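Local coordinates for protein putative lipase (Bacteroides thetaiotaomicron VPI-5482, PDB 3BZW) that is a putative lipase of the GDSL-like (SGNH) hydrolase family that probably cleaves ester bonds in lipids such as lysophospholipids, at residues I20-Q25 / T254-L259; Q162-T167 / L260-A265; V29-D34 / L57-F62. One frame throughout, in Å; residues are numbered along the deposited sequence.

Overall arrangement
All three contacts are buried, and contact 1 shares its side of the chain's centre with each of the other two. Contact 3 is the sheet itself: strands 28-33 and 60-63 pair by backbone hydrogen bonds, with side chains packing on one face. Contacts 1 and 2 instead fasten the two chain ends to the domain. In contact 1 the N-terminal loop meets the end of helix 245-258 mainly through an indole and a leucine; in contact 2 the loop after that helix reaches the start of strand 162-166 through a side-chain amide hydrogen bond and a bridging water. Trp-24 touches residues of both other contacts, and contacts 2 and 3 reach the same sheet without touching. Contacts 1 and 2 also border neighbouring subunits.

Contact 1 (I20-Q25 / T254-L259); sequences IQHPWQ and TLMYQL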
loop_
_atom_site.group_PDB
_atom_site.type_symbol
_atom_site.label_atom_id
_atom_site.label_comp_id
_atom_site.label_asym_id
_atom_site.label_seq_id
_atom_site.Cartn_x
_atom_site.Cartn_y
_atom_site.Cartn_z
ATOM N N ILE A 20 28.998 34.792 -10.761
ATOM C CA ILE A 20 29.009 34.330 -9.380
ATOM C C ILE A 20 30.326 33.636 -9.058
ATOM O O ILE A 20 30.836 32.849 -9.854
ATOM C CB ILE A 20 27.861 33.337 -9.111
ATOM C CG1 ILE A 20 27.956 32.162 -10.084
ATOM C CG2 ILE A 20 26.521 34.043 -9.241
ATOM C CD1 ILE A 20 26.938 31.070 -9.834
ATOM N N GLN A 21 30.879 33.939 -7.891
ATOM C CA GLN A 21 32.131 33.331 -7.464
ATOM C C GLN A 21 31.824 32.214 -6.478
ATOM O O GLN A 21 30.897 32.329 -5.673
ATOM C CB GLN A 21 33.027 34.376 -6.799
ATOM C CG GLN A 21 33.429 35.524 -7.712
ATOM C CD GLN A 21 34.391 36.487 -7.041
ATOM O OE1 GLN A 21 34.059 37.119 -6.036
ATOM N NE2 GLN A 21 35.594 36.600 -7.595
ATOM N N HIS A 22 32.591 31.132 -6.535
ATOM C CA HIS A 22 32.358 30.021 -5.624
ATOM C C HIS A 22 32.507 30.515 -4.185
ATOM O O HIS A 22 33.547 31.053 -3.813
ATOM C CB HIS A 22 33.344 28.880 -5.890
ATOM C CG HIS A 22 32.990 27.617 -5.172
ATOM N ND1 HIS A 22 32.734 26.433 -5.831
ATOM C CD2 HIS A 22 32.786 27.369 -3.858
ATOM C CE1 HIS A 22 32.383 25.512 -4.951
ATOM N NE2 HIS A 22 32.406 26.053 -3.746
ATOM N N PRO A 23 31.461 30.337 -3.359
ATOM C CA PRO A 23 31.457 30.765 -1.954
ATOM C C PRO A 23 32.530 30.172 -1.040
ATOM O O PRO A 23 32.765 30.688 0.054
ATOM C CB PRO A 23 30.040 30.420 -1.488
ATOM C CG PRO A 23 29.654 29.270 -2.375
ATOM C CD PRO A 23 30.180 29.704 -3.718
ATOM N N TRP A 24 33.177 29.093 -1.476
ATOM C CA TRP A 24 34.213 28.461 -0.663
ATOM C C TRP A 24 35.617 28.853 -1.127
ATOM O O TRP A 24 36.613 28.495 -0.502
ATOM C CB TRP A 24 34.049 26.931 -0.687
ATOM C CG TRP A 24 32.782 26.467 -0.012
ATOM C CD1 TRP A 24 31.504 26.762 -0.383
ATOM C CD2 TRP A 24 32.681 25.690 1.189
ATOM N NE1 TRP A 24 30.609 26.224 0.514
ATOM C CE2 TRP A 24 31.306 25.560 1.488
ATOM C CE3 TRP A 24 33.617 25.092 2.043
ATOM C CZ2 TRP A 24 30.844 24.859 2.609
ATOM C CZ3 TRP A 24 33.155 24.392 3.160
ATOM C CH2 TRP A 24 31.782 24.284 3.430
ATOM N N GLN A 25 35.683 29.601 -2.221
ATOM C CA GLN A 25 36.952 30.053 -2.780
ATOM C C GLN A 25 37.803 30.787 -1.746
ATOM O O GLN A 25 37.339 31.736 -1.122
ATOM C CB GLN A 25 36.688 30.980 -3.970
ATOM C CG GLN A 25 37.920 31.692 -4.511
ATOM C CD GLN A 25 38.874 30.757 -5.218
ATOM O OE1 GLN A 25 38.505 30.099 -6.191
ATOM N NE2 GLN A 25 40.113 30.698 -4.737
ATOM N N THR A 254 33.021 16.395 -7.000
ATOM C CA THR A 254 31.606 16.317 -6.642
ATOM C C THR A 254 31.351 17.357 -5.561
ATOM O O THR A 254 30.420 18.156 -5.645
ATOM C CB THR A 254 31.251 14.920 -6.086
ATOM O OG1 THR A 254 31.416 13.943 -7.120
ATOM C CG2 THR A 254 29.812 14.883 -5.583
ATOM N N LEU A 255 32.207 17.341 -4.550
ATOM C CA LEU A 255 32.106 18.259 -3.424
ATOM C C LEU A 255 32.163 19.710 -3.899
ATOM O O LEU A 255 31.427 20.567 -3.408
ATOM C CB LEU A 255 33.249 17.961 -2.448
ATOM C CG LEU A 255 33.139 18.386 -0.988
ATOM C CD1 LEU A 255 31.766 18.037 -0.432
ATOM C CD2 LEU A 255 34.242 17.680 -0.198
HETATM N N MSE A 256 33.033 19.979 -4.867
HETATM C CA MSE A 256 33.174 21.329 -5.388
HETATM C C MSE A 256 31.848 21.917 -5.855
HETATM O O MSE A 256 31.505 23.045 -5.507
HETATM C CB MSE A 256 34.172 21.355 -6.545
HETATM C CG MSE A 256 34.462 22.754 -7.054
HETATM SE SE MSE A 256 35.840 22.775 -8.419
HETATM C CE MSE A 256 34.939 23.868 -9.720
ATOM N N TYR A 257 31.092 21.153 -6.634
ATOM C CA TYR A 257 29.816 21.652 -7.135
ATOM C C TYR A 257 28.653 21.518 -6.160
ATOM O O TYR A 257 27.692 22.282 -6.234
ATOM C CB TYR A 257 29.503 20.988 -8.475
ATOM C CG TYR A 257 30.461 21.466 -9.537
ATOM C CD1 TYR A 257 30.303 22.719 -10.128
ATOM C CD2 TYR A 257 31.585 20.713 -9.878
ATOM C CE1 TYR A 257 31.243 23.214 -11.028
ATOM C CE2 TYR A 257 32.530 21.200 -10.772
ATOM C CZ TYR A 257 32.356 22.447 -11.341
ATOM O OH TYR A 257 33.299 22.936 -12.208
ATOM N N GLN A 258 28.740 20.559 -5.246
ATOM C CA GLN A 258 27.692 20.374 -4.248
ATOM C C GLN A 258 27.753 21.505 -3.216
ATOM O O GLN A 258 26.727 21.931 -2.685
ATOM C CB GLN A 258 27.865 19.027 -3.540
ATOM C CG GLN A 258 27.508 17.815 -4.387
ATOM C CD GLN A 258 26.006 17.619 -4.531
ATOM O OE1 GLN A 258 25.297 17.429 -3.541
ATOM N NE2 GLN A 258 25.517 17.659 -5.767
ATOM N N LEU A 259 28.963 21.985 -2.935
ATOM C CA LEU A 259 29.166 23.062 -1.966
ATOM C C LEU A 259 28.792 24.437 -2.513
ATOM O O LEU A 259 28.722 25.419 -1.769
ATOM C CB LEU A 259 30.625 23.080 -1.503
ATOM C CG LEU A 259 31.068 21.934 -0.588
ATOM C CD1 LEU A 259 32.550 22.066 -0.283
ATOM C CD2 LEU A 259 30.260 21.962 0.698
#
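Trp-24 and Leu-259 both place CG anti to the carbonyl carbon, with chi1 of -66° and -71°, and these torsions lay the leucine branch across a face of the indole. The two side chains meet at about a right angle. CB of Leu-259 lies 3.9 Å from the centroid of the five-membered ring of Trp-24 and 15° off the ring normal, which fits a CH-pi contact. The branch continues over the same flat group: Leu-259 CD1 stands 3.8 Å above the plane of the Trp-24 ring, over its centre, while Leu-259 CD2 comes to 3.5 Å from Trp-24 CZ2. One leucine therefore spans most of the length of the bicyclic ring. The polar end of the indole is used as well, since NE1 of Trp-24 donates to the carbonyl O of Leu-262, which limits how far the ring can rotate.

Each backbone brings its residue to the meeting point through a local bond. A type I turn from His-22 to Gln-25 presents Trp-24, with Gln-25 N 3.0 Å from His-22 O. On the other side, Leu-259 N bonds to Leu-255 O at 2.9 Å, a helical i to i-4 bond. Pro-23 adds a looser touch, its CG 4.0 Å from Leu-259 O, and also packs on Tyr-257 of a third subunit. Selenomethionine Met-256 packs on Leu-57 and on Ile-20 of a second subunit. The arrangement is mainly apolar packing in an alpha/beta domain, in which a turn of the N-terminal loop closes over the last turn of the C-terminal helix, close to a subunit interface.

Contact 2 (Q162-T167 / L260-A265); sequences QIVLLT and LALPVA
Gln-162, the first residue of strand 162-166, reaches the C-terminal tail with both its backbone and its side chain. Its N donates to water 1 at 3.0 Å, and that water donates to Val-264 O at 2.7 Å, so the start of the strand and the tail are bridged at backbone level. The side chain leaves with CG anti to the backbone N, then bends at chi2 (59°), which turns the carboxamide back onto Pro-263. There NE2 of Gln-162 donates to Pro-263 O at 2.8 Å with an N-H...O angle of 163°. The geometry is that of a well-formed bond: the oxygen lies almost in the amide plane of the glutamine, and the donor lies in the carbonyl plane. The amide nitrogen also touches the proline ring, Gln-162 NE2 lying 3.7 Å from Pro-263 CD, with the two side chains crossing at about a right angle. The aliphatic part of Gln-162 lies against the tail too, its CB 4.3 Å from Val-264 CA.

Two residues on, Val-164 points its branches at Leu-262. The side chains meet tip to tip, Val-164 CG2 lying 3.8 Å from Leu-262 CD1 and Val-164 CG1 a little farther from the same methyl. Leu-262 packs further on Gln-258 of a third subunit. Gln-162 and Val-164 bond through their backbones to strand 91-95, and Leu-165 to Pro-212 and Ile-214 on the other side; beyond Val-164 the strand no longer touches the tail. The tail thus crosses the N-terminal end of an inner strand of the parallel sheet of an SGNH-hydrolase alpha/beta fold, whose active sites typically form at the opposite, C-terminal ends of the strands.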
loop_
_atom_site.group_PDB
_atom_site.type_symbol
_atom_site.label_atom_id
_atom_site.label_comp_id
_atom_site.label_asym_id
_atom_site.label_seq_id
_atom_site.Cartn_x
_atom_site.Cartn_y
_atom_site.Cartn_z
ATOM N N GLN A 162 29.735 27.706 9.034
ATOM C CA GLN A 162 29.046 26.817 8.112
ATOM C C GLN A 162 29.581 25.417 8.416
ATOM O O GLN A 162 30.762 25.143 8.198
ATOM C CB GLN A 162 29.384 27.197 6.669
ATOM C CG GLN A 162 28.733 26.315 5.611
ATOM C CD GLN A 162 27.221 26.325 5.706
ATOM O OE1 GLN A 162 26.631 25.586 6.497
ATOM N NE2 GLN A 162 26.587 27.174 4.911
ATOM N N ILE A 163 28.727 24.542 8.943
ATOM C CA ILE A 163 29.132 23.174 9.268
ATOM C C ILE A 163 28.279 22.212 8.445
ATOM O O ILE A 163 27.048 22.251 8.510
ATOM C CB ILE A 163 28.935 22.870 10.769
ATOM C CG1 ILE A 163 29.605 23.956 11.617
ATOM C CG2 ILE A 163 29.535 21.511 11.103
ATOM C CD1 ILE A 163 29.334 23.821 13.111
ATOM N N VAL A 164 28.932 21.343 7.680
ATOM C CA VAL A 164 28.212 20.418 6.811
ATOM C C VAL A 164 28.578 18.957 7.060
ATOM O O VAL A 164 29.746 18.632 7.280
ATOM C CB VAL A 164 28.504 20.752 5.333
ATOM C CG1 VAL A 164 27.541 20.001 4.421
ATOM C CG2 VAL A 164 28.411 22.257 5.117
ATOM N N LEU A 165 27.573 18.083 7.021
ATOM C CA LEU A 165 27.797 16.656 7.225
ATOM C C LEU A 165 27.788 15.929 5.885
ATOM O O LEU A 165 26.995 16.253 5.004
ATOM C CB LEU A 165 26.697 16.053 8.102
ATOM C CG LEU A 165 26.414 16.701 9.455
ATOM C CD1 LEU A 165 25.378 15.868 10.198
ATOM C CD2 LEU A 165 27.704 16.800 10.254
ATOM N N LEU A 166 28.669 14.945 5.742
ATOM C CA LEU A 166 28.734 14.152 4.519
ATOM C C LEU A 166 28.416 12.708 4.894
ATOM O O LEU A 166 28.943 12.187 5.879
ATOM C CB LEU A 166 30.136 14.213 3.903
ATOM C CG LEU A 166 30.751 15.580 3.589
ATOM C CD1 LEU A 166 32.111 15.373 2.926
ATOM C CD2 LEU A 166 29.834 16.373 2.683
ATOM N N THR A 167 27.555 12.063 4.115
ATOM C CA THR A 167 27.208 10.677 4.386
ATOM C C THR A 167 28.335 9.756 3.922
ATOM O O THR A 167 29.052 10.059 2.967
ATOM C CB THR A 167 25.897 10.257 3.674
ATOM O OG1 THR A 167 25.962 10.606 2.286
ATOM C CG2 THR A 167 24.696 10.944 4.319
ATOM N N LEU A 260 28.564 24.500 -3.819
ATOM C CA LEU A 260 28.191 25.745 -4.481
ATOM C C LEU A 260 26.867 26.257 -3.918
ATOM O O LEU A 260 26.572 27.451 -3.974
ATOM C CB LEU A 260 28.037 25.496 -5.985
ATOM C CG LEU A 260 28.709 26.449 -6.971
ATOM C CD1 LEU A 260 28.294 26.064 -8.383
ATOM C CD2 LEU A 260 28.308 27.887 -6.672
ATOM N N ALA A 261 26.078 25.341 -3.366
ATOM C CA ALA A 261 24.768 25.674 -2.811
ATOM C C ALA A 261 24.794 26.207 -1.383
ATOM O O ALA A 261 23.758 26.616 -0.857
ATOM C CB ALA A 261 23.859 24.450 -2.882
ATOM N N LEU A 262 25.968 26.217 -0.761
ATOM C CA LEU A 262 26.091 26.684 0.619
ATOM C C LEU A 262 27.106 27.807 0.781
ATOM O O LEU A 262 28.243 27.703 0.316
ATOM C CB LEU A 262 26.486 25.516 1.528
ATOM C CG LEU A 262 25.514 24.333 1.567
ATOM C CD1 LEU A 262 26.170 23.121 2.225
ATOM C CD2 LEU A 262 24.264 24.752 2.323
ATOM N N PRO A 263 26.710 28.899 1.456
ATOM C CA PRO A 263 27.631 30.018 1.657
ATOM C C PRO A 263 28.615 29.699 2.777
ATOM O O PRO A 263 28.403 28.771 3.559
ATOM C CB PRO A 263 26.696 31.157 2.046
ATOM C CG PRO A 263 25.681 30.444 2.891
ATOM C CD PRO A 263 25.394 29.193 2.057
ATOM N N VAL A 264 29.699 30.461 2.842
ATOM C CA VAL A 264 30.681 30.290 3.905
ATOM C C VAL A 264 30.657 31.598 4.683
ATOM O O VAL A 264 30.458 31.607 5.895
ATOM C CB VAL A 264 32.099 30.040 3.357
ATOM C CG1 VAL A 264 33.097 29.968 4.517
ATOM C CG2 VAL A 264 32.127 28.737 2.568
ATOM N N ALA A 265 30.848 32.705 3.970
ATOM C CA ALA A 265 30.818 34.025 4.586
ATOM C C ALA A 265 29.362 34.462 4.677
ATOM O O ALA A 265 28.671 34.547 3.663
ATOM C CB ALA A 265 31.605 35.024 3.741
HETATM O O HOH W 1 31.183 30.097 8.003
#

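Contact 3 (V29-D34 / L57-F62); sequences VGYIGD and LGITPF
Tyr-31 and Pro-61 cross obliquely, the phenol lying against the proline with Tyr-31 CE1 3.5 Å from Pro-61 CB. The alpha carbon of Pro-61 sits at the edge of the ring, in its plane, and Val-29 CG1 lies over one face, offset toward the rim. With CG anti to the carbonyl carbon (chi1 -62°), the tyrosine extends back along the strand toward Ile-59. There its hydroxyl donates to water 2 at 2.8 Å from Tyr-31 OH, and the water passes a hydrogen to Ile-59 O at 2.9 Å. Ile-59 CG2 touches both partner side chains: it is 3.7 Å from Tyr-31 OH, and its 3.5 Å distance to Val-29 CG2 is tighter than usual for two methyls.

These side chains are set in place by parallel strand pairing, in which Val-29 is opposite Pro-61 and Gly-30 opposite Phe-62. Val-29 N donates to Thr-60 O at 2.9 Å, Phe-62 N donates to Val-29 O at 2.8 Å, and Tyr-31 N to Phe-62 O at 2.8 Å. Gly-30 adds a CA-H...O contact to Phe-62 O. The axes of the short strand segments make an angle of 38° in a parallel sense, and the pairing continues past Phe-62, since Tyr-31 also bonds through its backbone to Tyr-64.

At the C-terminal end of strand 28-33, Gly-33 and Asp-34 begin the Gly-Asp-Ser sequence of the GDSL family. Strand 28-33, helix 49-57 and strand 60-63 form a beta-alpha-beta unit, with helix 49-57 packing on the face carrying Tyr-31 and Pro-61. Outside it, helix 74-85 packs on the face carrying Phe-62 and Ile-32, and strand 91-95 pairs with the other edge of strand 28-33.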
loop_
_atom_site.group_PDB
_atom_site.type_symbol
_atom_site.label_atom_id
_atom_site.label_comp_id
_atom_site.label_asym_id
_atom_site.label_seq_id
_atom_site.Cartn_x
_atom_site.Cartn_y
_atom_site.Cartn_z
ATOM N N VAL A 29 39.062 25.570 5.697
ATOM C CA VAL A 29 38.138 24.525 6.116
ATOM C C VAL A 29 38.721 23.438 7.007
ATOM O O VAL A 29 39.829 22.949 6.779
ATOM C CB VAL A 29 37.508 23.840 4.875
ATOM C CG1 VAL A 29 36.529 22.761 5.315
ATOM C CG2 VAL A 29 36.804 24.879 4.006
ATOM N N GLY A 30 37.958 23.061 8.027
ATOM C CA GLY A 30 38.388 22.001 8.917
ATOM C C GLY A 30 37.766 20.708 8.427
ATOM O O GLY A 30 36.563 20.662 8.173
ATOM N N TYR A 31 38.572 19.661 8.276
ATOM C CA TYR A 31 38.054 18.381 7.803
ATOM C C TYR A 31 38.107 17.319 8.895
ATOM O O TYR A 31 39.182 16.864 9.291
ATOM C CB TYR A 31 38.843 17.907 6.579
ATOM C CG TYR A 31 38.762 18.838 5.384
ATOM C CD1 TYR A 31 39.646 19.910 5.240
ATOM C CD2 TYR A 31 37.810 18.634 4.388
ATOM C CE1 TYR A 31 39.586 20.754 4.125
ATOM C CE2 TYR A 31 37.737 19.468 3.275
ATOM C CZ TYR A 31 38.626 20.523 3.146
ATOM O OH TYR A 31 38.563 21.328 2.031
ATOM N N ILE A 32 36.931 16.925 9.371
ATOM C CA ILE A 32 36.803 15.930 10.428
ATOM C C ILE A 32 36.373 14.584 9.852
ATOM O O ILE A 32 35.487 14.527 8.997
ATOM C CB ILE A 32 35.766 16.417 11.475
ATOM C CG1 ILE A 32 36.313 17.661 12.180
ATOM C CG2 ILE A 32 35.439 15.305 12.476
ATOM C CD1 ILE A 32 35.342 18.311 13.143
ATOM N N GLY A 33 37.008 13.503 10.303
ATOM C CA GLY A 33 36.632 12.191 9.796
ATOM C C GLY A 33 37.528 11.008 10.134
ATOM O O GLY A 33 38.107 10.932 11.221
ATOM N N ASP A 34 37.634 10.077 9.187
ATOM C CA ASP A 34 38.430 8.870 9.373
ATOM C C ASP A 34 39.570 8.721 8.365
ATOM O O ASP A 34 40.116 9.710 7.881
ATOM C CB ASP A 34 37.524 7.627 9.328
ATOM C CG ASP A 34 36.605 7.609 8.113
ATOM O OD1 ASP A 34 37.054 7.990 7.012
ATOM O OD2 ASP A 34 35.432 7.205 8.258
ATOM N N LEU A 57 40.301 25.442 -5.469
ATOM C CA LEU A 57 39.619 26.592 -4.888
ATOM C C LEU A 57 40.442 27.409 -3.902
ATOM O O LEU A 57 39.934 28.364 -3.314
ATOM C CB LEU A 57 38.323 26.125 -4.214
ATOM C CG LEU A 57 37.306 25.473 -5.154
ATOM C CD1 LEU A 57 36.120 24.938 -4.363
ATOM C CD2 LEU A 57 36.843 26.495 -6.177
ATOM N N GLY A 58 41.705 27.039 -3.725
ATOM C CA GLY A 58 42.559 27.766 -2.802
ATOM C C GLY A 58 42.090 27.651 -1.364
ATOM O O GLY A 58 42.249 28.583 -0.569
ATOM N N ILE A 59 41.513 26.503 -1.027
ATOM C CA ILE A 59 41.004 26.260 0.320
ATOM C C ILE A 59 42.078 25.681 1.240
ATOM O O ILE A 59 42.635 24.622 0.962
ATOM C CB ILE A 59 39.798 25.291 0.276
ATOM C CG1 ILE A 59 38.652 25.942 -0.501
ATOM C CG2 ILE A 59 39.359 24.923 1.687
ATOM C CD1 ILE A 59 37.449 25.033 -0.701
ATOM N N THR A 60 42.369 26.385 2.334
ATOM C CA THR A 60 43.367 25.926 3.296
ATOM C C THR A 60 42.739 24.824 4.142
ATOM O O THR A 60 41.719 25.034 4.794
ATOM C CB THR A 60 43.831 27.070 4.218
ATOM O OG1 THR A 60 44.492 28.072 3.436
ATOM C CG2 THR A 60 44.791 26.545 5.280
ATOM N N PRO A 61 43.348 23.631 4.142
ATOM C CA PRO A 61 42.792 22.528 4.925
ATOM C C PRO A 61 43.391 22.309 6.313
ATOM O O PRO A 61 44.607 22.267 6.477
ATOM C CB PRO A 61 43.042 21.333 4.019
ATOM C CG PRO A 61 44.430 21.639 3.504
ATOM C CD PRO A 61 44.395 23.144 3.221
ATOM N N PHE A 62 42.523 22.186 7.309
ATOM C CA PHE A 62 42.945 21.886 8.670
ATOM C C PHE A 62 42.339 20.489 8.835
ATOM O O PHE A 62 41.151 20.342 9.127
ATOM C CB PHE A 62 42.333 22.877 9.667
ATOM C CG PHE A 62 42.756 24.309 9.446
ATOM C CD1 PHE A 62 44.087 24.630 9.178
ATOM C CD2 PHE A 62 41.829 25.342 9.542
ATOM C CE1 PHE A 62 44.483 25.958 9.012
ATOM C CE2 PHE A 62 42.216 26.673 9.377
ATOM C CZ PHE A 62 43.547 26.979 9.111
HETATM O O HOH W 2 41.170 22.124 1.285
#